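Local structure of RsbT co-antagonist protein RsbRA (Bacillus subtilis, 2BNL) at residues D51-S56 / D117-P122; K47-I52 / T86-F91; R73-G78 / N129-S134. The protein stimulates the RsbT kinase toward RsbS in vitro and, as a stressosome protein, regulates sigma-B activity under salt and heat stress, here represented by its N-terminal globin-like domain. All coordinates share one frame; numbering follows the deposited sequence.

Contact 1: D51-S56 / D117-P122; sequences DILLLS and DRFFSP
In the nonheme globin fold of this N-terminal domain, L53 of helix 39-54 and S56 in the turn that follows meet F119 and F120 of helix 109-135. Both phenylalanines pack on L53, but of the two F119 alone also reaches backbone carbonyl oxygens. It holds CG opposite its backbone N (chi1 179°), which sends the ring across to the other helix with its far end against the backbone of 53-56. There CZ lies 3.4 Å from L53 O, which sits at the ring edge close to the ring plane, probably a mildly favourable electrostatic arrangement. CE1 lies 3.4 Å from S56 O, which approaches obliquely. On the next ring carbon beyond CZ, CE2 touches L53 CD2 at 4.0 Å. Both methyls of this leucine meet F120 CE1, CD1 at 3.6 Å and CD2 at 3.7 Å, so that CD2 lies between the two rings. F119 CD2 in turn stands 3.6 Å above one face of the F120 ring, displaced toward its rim.

S56 OG donates to I52 O at 2.6 Å from above the carbonyl plane, and a water joins the two segments by donating to S56 O (2.7 Å) and F119 O. Cutting F119 back to an alanine would probably open a gap beside L53 and leave L53 O and S56 O without the ring beside them.

Helix 5-13 closes over the cluster, with I11 on L53, F119 and F120, and V7 on F119. I123, further along helix 109-135, packs on L53 and S56, while I52 turns to I67 and L70 of helix 64-76, and A89 of the second subunit packs on S121.

Contact 2: K47-I52 / T86-F91; sequences KEYIDI and TALAEF
Y49 of helix 39-54 makes a buried aromatic and aliphatic contact with L88 and F91 of helix 81-100, almost at the centre of the chain. With CG anti to the backbone N (chi1 -171°), the Y49 ring extends toward helix 81-100. F91 presents its edge to the face of Y49 in an offset edge-to-face pair, ring centroids 5.4 Å apart and planes at 64°, with F91 CD2 3.6 Å from Y49 CE2. L88 adds a CH-pi contact: its CD2 methyl sits over a face of the tyrosine, 4.2 Å from the ring centroid and offset toward the rim near CE1. The buried Y49 OH has two partners: N124 OD1 of helix 109-135, to which it is hydrogen-bonded, and a water that donates to it at 2.8 Å. The same water also donates to L88 O at 2.6 Å, bridging the helices. W22 of helix 15-30 stacks with F91, extending the aromatic cluster. Large side chains meeting between non-adjacent helices form the interior of an all-helical globin fold, here in its nonheme form.

Contact 3: R73-G78 / N129-S134; sequences RAVQIG and NQYSIS
V75 and A74, in the last turn of helix 64-76, make the apolar contacts, closing on the Y131 ring of helix 109-135. V75 CG2 makes a CH-pi contact, 3.6 Å from the ring centroid and 17° off the normal, though shifted toward CE1, its nearest ring atom at 3.4 Å. The first torsion of V75 (chi1 174°) sends CG1 anti to the backbone N and places CG2 over the ring. A74 CB touches the same ring differently, at its edge near the plane, 4.3 Å from CE1. V75 CG2 also brushes S134 CB at 4.2 Å, one turn beyond the tyrosine.

Hydrogen bonds tie down each segment separately. Q130 O accepts twice from S134, from N at 3.0 Å and from OG at 3.0 Å, the two donors arriving from opposite faces of the carbonyl plane. Helix 64-76 ends in a Schellman motif at G78, which has positive phi. Y131 OH is hydrogen-bonded to L79 O, just past this turn, which fixes the far end of the ring.

M81 and L84 of helix 81-100 pack on Y131, and R73 forms a salt bridge with E48 of helix 39-54. In the second subunit, S132 packs on Y131 and K82 N is hydrogen-bonded to N129 OD1.

All three contacts belong to one globin-like helical domain. Contacts 1 and 2 start from the same stretch of helix 39-54, share D51 and I52, and have centres about 9 Å apart; F120 CD1 lies 3.3 Å from Y49 OH, so their aromatic groups run together. Contact 3 lies about 14 Å from contact 2 and 19 Å from contact 1, centre to centre. It reuses helix 109-135 and is joined to contact 2 by the E48-R73 salt bridge. Along the chain its segments alternate with those of both others, an order that ties early and late helices into one domain. Contact 2 lies nearest the centre of the chain; segments 117-122 and 129-134 of helix 109-135 reach the second subunit.

Contact 1: D51-S56 / D117-P122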
loop_
_atom_site.group_PDB
_atom_site.type_symbol
_atom_site.label_atom_id
_atom_site.label_comp_id
_atom_site.label_asym_id
_atom_site.label_seq_id
_atom_site.Cartn_x
_atom_site.Cartn_y
_atom_site.Cartn_z
ATOM N N ASP A 51 -16.304 -8.749 2.001
ATOM C CA ASP A 51 -16.749 -9.807 1.091
ATOM C C ASP A 51 -15.588 -10.219 0.160
ATOM O O ASP A 51 -15.421 -11.384 -0.072
ATOM C CB ASP A 51 -17.895 -9.364 0.208
ATOM C CG ASP A 51 -19.247 -9.380 0.912
ATOM O OD1 ASP A 51 -19.331 -9.720 2.097
ATOM O OD2 ASP A 51 -20.209 -9.041 0.211
ATOM N N ILE A 52 -14.799 -9.254 -0.286
ATOM C CA ILE A 52 -13.500 -9.511 -0.975
ATOM C C ILE A 52 -12.518 -10.337 -0.157
ATOM O O ILE A 52 -11.987 -11.351 -0.647
ATOM C CB ILE A 52 -12.836 -8.238 -1.516
ATOM C CG1 ILE A 52 -13.683 -7.631 -2.655
ATOM C CG2 ILE A 52 -11.393 -8.489 -1.900
ATOM C CD1 ILE A 52 -13.542 -6.107 -2.824
ATOM N N LEU A 53 -12.370 -9.978 1.096
ATOM C CA LEU A 53 -11.459 -10.658 1.963
ATOM C C LEU A 53 -11.887 -12.094 2.117
ATOM O O LEU A 53 -11.043 -12.993 2.051
ATOM C CB LEU A 53 -11.367 -9.939 3.321
ATOM C CG LEU A 53 -10.917 -8.508 3.352
ATOM C CD1 LEU A 53 -10.926 -8.014 4.823
ATOM C CD2 LEU A 53 -9.666 -8.193 2.696
ATOM N N LEU A 54 -13.190 -12.321 2.315
ATOM C CA LEU A 54 -13.719 -13.675 2.598
ATOM C C LEU A 54 -13.566 -14.654 1.368
ATOM O O LEU A 54 -13.615 -15.839 1.539
ATOM C CB LEU A 54 -15.165 -13.548 3.125
ATOM C CG LEU A 54 -15.193 -12.995 4.565
ATOM C CD1 LEU A 54 -16.632 -12.825 4.972
ATOM C CD2 LEU A 54 -14.423 -13.890 5.631
ATOM N N LEU A 55 -13.412 -14.102 0.163
ATOM C CA LEU A 55 -13.134 -14.831 -1.075
ATOM C C LEU A 55 -11.665 -15.036 -1.317
ATOM O O LEU A 55 -11.323 -15.726 -2.210
ATOM C CB LEU A 55 -13.714 -14.041 -2.262
ATOM C CG LEU A 55 -15.230 -13.942 -2.331
ATOM C CD1 LEU A 55 -15.630 -12.848 -3.372
ATOM C CD2 LEU A 55 -15.825 -15.317 -2.705
ATOM N N SER A 56 -10.811 -14.403 -0.532
ATOM C CA SER A 56 -9.332 -14.265 -0.809
ATOM C C SER A 56 -8.360 -15.087 0.027
ATOM O O SER A 56 -7.183 -14.688 0.255
ATOM C CB SER A 56 -8.965 -12.782 -0.789
ATOM O OG SER A 56 -9.695 -12.073 -1.749
ATOM N N ASP A 117 -0.069 -8.742 6.774
ATOM C CA ASP A 117 0.478 -8.142 5.535
ATOM C C ASP A 117 0.347 -9.200 4.374
ATOM O O ASP A 117 -0.046 -8.891 3.279
ATOM C CB ASP A 117 1.948 -7.796 5.775
ATOM C CG ASP A 117 2.641 -7.274 4.543
ATOM O OD1 ASP A 117 2.402 -6.124 4.231
ATOM O OD2 ASP A 117 3.306 -8.073 3.879
ATOM N N ARG A 118 0.725 -10.412 4.679
ATOM C CA ARG A 118 0.662 -11.498 3.701
ATOM C C ARG A 118 -0.742 -11.659 3.064
ATOM O O ARG A 118 -0.909 -11.932 1.878
ATOM C CB ARG A 118 1.043 -12.748 4.373
ATOM C CG ARG A 118 1.719 -13.637 3.501
ATOM C CD ARG A 118 1.831 -15.037 4.065
ATOM N NE ARG A 118 1.819 -15.936 2.880
ATOM C CZ ARG A 118 0.764 -16.588 2.390
ATOM N NH1 ARG A 118 -0.394 -16.549 2.981
ATOM N NH2 ARG A 118 0.903 -17.324 1.290
ATOM N N PHE A 119 -1.746 -11.583 3.908
ATOM C CA PHE A 119 -3.145 -11.691 3.465
ATOM C C PHE A 119 -3.638 -10.472 2.681
ATOM O O PHE A 119 -4.212 -10.604 1.617
ATOM C CB PHE A 119 -3.999 -12.015 4.652
ATOM C CG PHE A 119 -5.434 -12.135 4.350
ATOM C CD1 PHE A 119 -5.901 -13.167 3.605
ATOM C CD2 PHE A 119 -6.314 -11.090 4.693
ATOM C CE1 PHE A 119 -7.322 -13.284 3.310
ATOM C CE2 PHE A 119 -7.636 -11.151 4.369
ATOM C CZ PHE A 119 -8.170 -12.258 3.711
ATOM N N PHE A 120 -3.432 -9.262 3.224
ATOM C CA PHE A 120 -4.009 -8.053 2.705
ATOM C C PHE A 120 -3.249 -7.434 1.556
ATOM O O PHE A 120 -3.867 -6.881 0.660
ATOM C CB PHE A 120 -4.033 -7.013 3.861
ATOM C CG PHE A 120 -5.211 -7.161 4.750
ATOM C CD1 PHE A 120 -6.443 -6.636 4.394
ATOM C CD2 PHE A 120 -5.144 -7.925 5.930
ATOM C CE1 PHE A 120 -7.549 -6.760 5.316
ATOM C CE2 PHE A 120 -6.294 -8.026 6.768
ATOM C CZ PHE A 120 -7.458 -7.473 6.421
ATOM N N SER A 121 -1.903 -7.517 1.584
ATOM C CA SER A 121 -1.075 -6.785 0.620
ATOM C C SER A 121 -1.474 -7.066 -0.865
ATOM O O SER A 121 -1.822 -6.164 -1.564
ATOM C CB SER A 121 0.473 -7.031 0.812
ATOM O OG SER A 121 1.165 -6.105 0.022
ATOM N N PRO A 122 -1.539 -8.336 -1.277
ATOM C CA PRO A 122 -1.979 -8.601 -2.695
ATOM C C PRO A 122 -3.437 -8.176 -3.074
ATOM O O PRO A 122 -3.735 -7.818 -4.208
ATOM C CB PRO A 122 -1.775 -10.123 -2.832
ATOM C CG PRO A 122 -1.773 -10.684 -1.445
ATOM C CD PRO A 122 -1.290 -9.573 -0.502
HETATM O O HOH W 1 -5.104 -12.901 0.039
#

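Contact 2: K47-I52 / T86-F91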
loop_
_atom_site.group_PDB
_atom_site.type_symbol
_atom_site.label_atom_id
_atom_site.label_comp_id
_atom_site.label_asym_id
_atom_site.label_seq_id
_atom_site.Cartn_x
_atom_site.Cartn_y
_atom_site.Cartn_z
ATOM N N LYS A 47 -18.512 -3.318 3.744
ATOM C CA LYS A 47 -19.106 -4.623 3.508
ATOM C C LYS A 47 -18.582 -5.252 2.201
ATOM O O LYS A 47 -18.323 -6.454 2.194
ATOM C CB LYS A 47 -20.674 -4.564 3.590
ATOM C CG LYS A 47 -21.354 -5.865 3.145
ATOM C CD LYS A 47 -21.001 -7.043 3.992
ATOM C CE LYS A 47 -21.964 -8.343 3.694
ATOM N NZ LYS A 47 -21.218 -9.591 3.952
ATOM N N GLU A 48 -18.474 -4.479 1.158
ATOM C CA GLU A 48 -17.957 -4.958 -0.165
ATOM C C GLU A 48 -16.523 -5.389 0.055
ATOM O O GLU A 48 -16.053 -6.359 -0.508
ATOM C CB GLU A 48 -17.873 -3.854 -1.198
ATOM C CG GLU A 48 -18.949 -3.741 -2.279
ATOM C CD GLU A 48 -18.651 -2.624 -3.335
ATOM O OE1 GLU A 48 -18.387 -3.023 -4.520
ATOM O OE2 GLU A 48 -18.708 -1.362 -2.987
ATOM N N TYR A 49 -15.773 -4.624 0.821
ATOM C CA TYR A 49 -14.338 -5.039 1.141
ATOM C C TYR A 49 -14.200 -6.310 1.947
ATOM O O TYR A 49 -13.417 -7.208 1.605
ATOM C CB TYR A 49 -13.681 -3.938 1.911
ATOM C CG TYR A 49 -12.229 -4.100 2.128
ATOM C CD1 TYR A 49 -11.329 -4.053 1.063
ATOM C CD2 TYR A 49 -11.723 -4.256 3.379
ATOM C CE1 TYR A 49 -9.950 -4.143 1.253
ATOM C CE2 TYR A 49 -10.308 -4.368 3.572
ATOM C CZ TYR A 49 -9.446 -4.298 2.495
ATOM O OH TYR A 49 -8.096 -4.339 2.737
ATOM N N ILE A 50 -14.987 -6.420 3.026
ATOM C CA ILE A 50 -14.970 -7.662 3.777
ATOM C C ILE A 50 -15.323 -8.903 2.866
ATOM O O ILE A 50 -14.744 -9.969 3.043
ATOM C CB ILE A 50 -15.917 -7.648 5.037
ATOM C CG1 ILE A 50 -15.495 -6.591 6.040
ATOM C CG2 ILE A 50 -15.768 -8.920 5.982
ATOM C CD1 ILE A 50 -16.629 -6.054 7.146
ATOM N N ASP A 51 -16.304 -8.749 2.001
ATOM C CA ASP A 51 -16.749 -9.807 1.091
ATOM C C ASP A 51 -15.588 -10.219 0.160
ATOM O O ASP A 51 -15.421 -11.384 -0.072
ATOM C CB ASP A 51 -17.895 -9.364 0.208
ATOM C CG ASP A 51 -19.247 -9.380 0.912
ATOM O OD1 ASP A 51 -19.331 -9.720 2.097
ATOM O OD2 ASP A 51 -20.209 -9.041 0.211
ATOM N N ILE A 52 -14.799 -9.254 -0.286
ATOM C CA ILE A 52 -13.500 -9.511 -0.975
ATOM C C ILE A 52 -12.518 -10.337 -0.157
ATOM O O ILE A 52 -11.987 -11.351 -0.647
ATOM C CB ILE A 52 -12.836 -8.238 -1.516
ATOM C CG1 ILE A 52 -13.683 -7.631 -2.655
ATOM C CG2 ILE A 52 -11.393 -8.489 -1.900
ATOM C CD1 ILE A 52 -13.542 -6.107 -2.824
ATOM N N THR A 86 -5.028 5.432 1.853
ATOM C CA THR A 86 -4.953 5.725 3.277
ATOM C C THR A 86 -5.921 4.890 4.078
ATOM O O THR A 86 -5.532 4.364 5.103
ATOM C CB THR A 86 -5.156 7.258 3.516
ATOM O OG1 THR A 86 -4.256 7.979 2.655
ATOM C CG2 THR A 86 -5.021 7.669 5.037
ATOM N N ALA A 87 -7.179 4.773 3.621
ATOM C CA ALA A 87 -8.177 3.966 4.237
ATOM C C ALA A 87 -7.831 2.518 4.375
ATOM O O ALA A 87 -7.939 1.892 5.437
ATOM C CB ALA A 87 -9.519 4.079 3.489
ATOM N N LEU A 88 -7.441 1.933 3.269
ATOM C CA LEU A 88 -7.041 0.524 3.321
ATOM C C LEU A 88 -5.871 0.260 4.306
ATOM O O LEU A 88 -5.876 -0.811 4.971
ATOM C CB LEU A 88 -6.734 0.010 1.925
ATOM C CG LEU A 88 -7.878 0.036 0.955
ATOM C CD1 LEU A 88 -7.672 -0.885 -0.275
ATOM C CD2 LEU A 88 -9.189 -0.413 1.629
ATOM N N ALA A 89 -4.870 1.127 4.297
ATOM C CA ALA A 89 -3.706 1.079 5.286
ATOM C C ALA A 89 -4.219 1.085 6.743
ATOM O O ALA A 89 -3.861 0.247 7.574
ATOM C CB ALA A 89 -2.724 2.191 5.023
ATOM N N GLU A 90 -5.149 2.004 7.032
ATOM C CA GLU A 90 -5.757 2.060 8.343
ATOM C C GLU A 90 -6.633 0.851 8.666
ATOM O O GLU A 90 -6.671 0.463 9.829
ATOM C CB GLU A 90 -6.645 3.368 8.502
ATOM C CG GLU A 90 -6.028 4.532 8.943
ATOM C CD GLU A 90 -5.111 4.293 10.180
ATOM O OE1 GLU A 90 -5.597 4.008 11.298
ATOM O OE2 GLU A 90 -3.875 4.345 9.956
ATOM N N PHE A 91 -7.336 0.236 7.672
ATOM C CA PHE A 91 -8.150 -0.918 7.894
ATOM C C PHE A 91 -7.291 -2.050 8.524
ATOM O O PHE A 91 -7.701 -2.583 9.541
ATOM C CB PHE A 91 -8.762 -1.443 6.606
ATOM C CG PHE A 91 -9.975 -0.698 6.117
ATOM C CD1 PHE A 91 -10.366 0.574 6.667
ATOM C CD2 PHE A 91 -10.671 -1.174 5.096
ATOM C CE1 PHE A 91 -11.422 1.246 6.183
ATOM C CE2 PHE A 91 -11.769 -0.519 4.614
ATOM C CZ PHE A 91 -12.139 0.691 5.167
HETATM O O HOH W 2 -6.116 -3.354 4.391
#

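Contact 3: R73-G78 / N129-S134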
loop_
_atom_site.group_PDB
_atom_site.type_symbol
_atom_site.label_atom_id
_atom_site.label_comp_id
_atom_site.label_asym_id
_atom_site.label_seq_id
_atom_site.Cartn_x
_atom_site.Cartn_y
_atom_site.Cartn_z
ATOM N N ARG A 73 -16.494 1.832 -8.248
ATOM C CA ARG A 73 -17.419 2.614 -7.411
ATOM C C ARG A 73 -16.649 3.693 -6.685
ATOM O O ARG A 73 -17.116 4.860 -6.605
ATOM C CB ARG A 73 -18.092 1.681 -6.383
ATOM C CG ARG A 73 -19.238 2.218 -5.604
ATOM C CD ARG A 73 -19.753 1.067 -4.541
ATOM N NE ARG A 73 -20.069 1.805 -3.332
ATOM C CZ ARG A 73 -20.459 1.341 -2.108
ATOM N NH1 ARG A 73 -20.524 -0.019 -1.834
ATOM N NH2 ARG A 73 -20.748 2.307 -1.138
ATOM N N ALA A 74 -15.512 3.336 -6.107
ATOM C CA ALA A 74 -14.665 4.335 -5.464
ATOM C C ALA A 74 -14.322 5.587 -6.329
ATOM O O ALA A 74 -14.471 6.754 -5.911
ATOM C CB ALA A 74 -13.392 3.713 -4.823
ATOM N N VAL A 75 -13.860 5.323 -7.523
ATOM C CA VAL A 75 -13.684 6.341 -8.542
ATOM C C VAL A 75 -14.955 7.122 -8.738
ATOM O O VAL A 75 -14.894 8.374 -8.662
ATOM C CB VAL A 75 -13.224 5.725 -9.872
ATOM C CG1 VAL A 75 -13.185 6.854 -11.024
ATOM C CG2 VAL A 75 -11.861 5.076 -9.673
ATOM N N GLN A 76 -16.076 6.445 -8.962
ATOM C CA GLN A 76 -17.288 7.146 -9.425
ATOM C C GLN A 76 -17.879 8.057 -8.361
ATOM O O GLN A 76 -18.473 9.063 -8.710
ATOM C CB GLN A 76 -18.316 6.208 -9.980
ATOM C CG GLN A 76 -17.679 5.570 -11.233
ATOM C CD GLN A 76 -18.603 4.704 -12.023
ATOM O OE1 GLN A 76 -18.383 4.483 -13.251
ATOM N NE2 GLN A 76 -19.601 4.190 -11.374
ATOM N N ILE A 77 -17.700 7.660 -7.088
ATOM C CA ILE A 77 -18.218 8.414 -5.959
ATOM C C ILE A 77 -17.261 9.475 -5.565
ATOM O O ILE A 77 -17.608 10.184 -4.678
ATOM C CB ILE A 77 -18.742 7.521 -4.769
ATOM C CG1 ILE A 77 -17.551 6.861 -4.024
ATOM C CG2 ILE A 77 -19.883 6.546 -5.301
ATOM C CD1 ILE A 77 -17.857 6.028 -2.762
ATOM N N GLY A 78 -16.065 9.589 -6.185
ATOM C CA GLY A 78 -15.177 10.725 -5.866
ATOM C C GLY A 78 -14.132 10.460 -4.765
ATOM O O GLY A 78 -13.510 11.391 -4.260
ATOM N N ASN A 129 -4.656 -1.276 -8.370
ATOM C CA ASN A 129 -4.519 -1.470 -9.826
ATOM C C ASN A 129 -5.819 -1.193 -10.565
ATOM O O ASN A 129 -5.841 -0.543 -11.573
ATOM C CB ASN A 129 -4.003 -2.881 -10.075
ATOM C CG ASN A 129 -3.481 -3.091 -11.486
ATOM O OD1 ASN A 129 -2.645 -2.352 -11.988
ATOM N ND2 ASN A 129 -4.002 -4.113 -12.149
ATOM N N GLN A 130 -6.928 -1.703 -10.027
ATOM C CA GLN A 130 -8.273 -1.589 -10.721
ATOM C C GLN A 130 -8.799 -0.181 -10.611
ATOM O O GLN A 130 -9.391 0.328 -11.518
ATOM C CB GLN A 130 -9.245 -2.588 -10.106
ATOM C CG GLN A 130 -8.979 -3.997 -10.584
ATOM C CD GLN A 130 -9.063 -4.169 -12.131
ATOM O OE1 GLN A 130 -9.978 -3.717 -12.786
ATOM N NE2 GLN A 130 -8.176 -4.913 -12.633
ATOM N N TYR A 131 -8.417 0.484 -9.543
ATOM C CA TYR A 131 -8.726 1.906 -9.384
ATOM C C TYR A 131 -8.113 2.724 -10.549
ATOM O O TYR A 131 -8.785 3.553 -11.259
ATOM C CB TYR A 131 -8.190 2.399 -8.035
ATOM C CG TYR A 131 -8.554 3.818 -7.788
ATOM C CD1 TYR A 131 -9.682 4.135 -7.001
ATOM C CD2 TYR A 131 -7.886 4.825 -8.399
ATOM C CE1 TYR A 131 -10.043 5.497 -6.778
ATOM C CE2 TYR A 131 -8.245 6.189 -8.181
ATOM C CZ TYR A 131 -9.316 6.485 -7.359
ATOM O OH TYR A 131 -9.706 7.819 -7.253
ATOM N N SER A 132 -6.805 2.540 -10.733
ATOM C CA SER A 132 -6.039 3.255 -11.755
ATOM C C SER A 132 -6.528 2.869 -13.157
ATOM O O SER A 132 -6.688 3.737 -14.008
ATOM C CB SER A 132 -4.499 2.962 -11.610
ATOM O OG SER A 132 -3.719 3.751 -12.535
ATOM N N ILE A 133 -6.769 1.584 -13.367
ATOM C CA ILE A 133 -7.235 1.039 -14.654
ATOM C C ILE A 133 -8.531 1.638 -14.998
ATOM O O ILE A 133 -8.721 1.957 -16.143
ATOM C CB ILE A 133 -7.257 -0.496 -14.694
ATOM C CG1 ILE A 133 -5.860 -1.021 -14.885
ATOM C CG2 ILE A 133 -8.213 -1.024 -15.770
ATOM C CD1 ILE A 133 -5.709 -2.512 -14.603
ATOM N N SER A 134 -9.395 1.934 -14.032
ATOM C CA SER A 134 -10.684 2.556 -14.358
ATOM C C SER A 134 -10.443 3.827 -15.194
ATOM O O SER A 134 -11.266 4.222 -16.061
ATOM C CB SER A 134 -11.485 2.772 -13.127
ATOM O OG SER A 134 -11.883 1.474 -12.628
#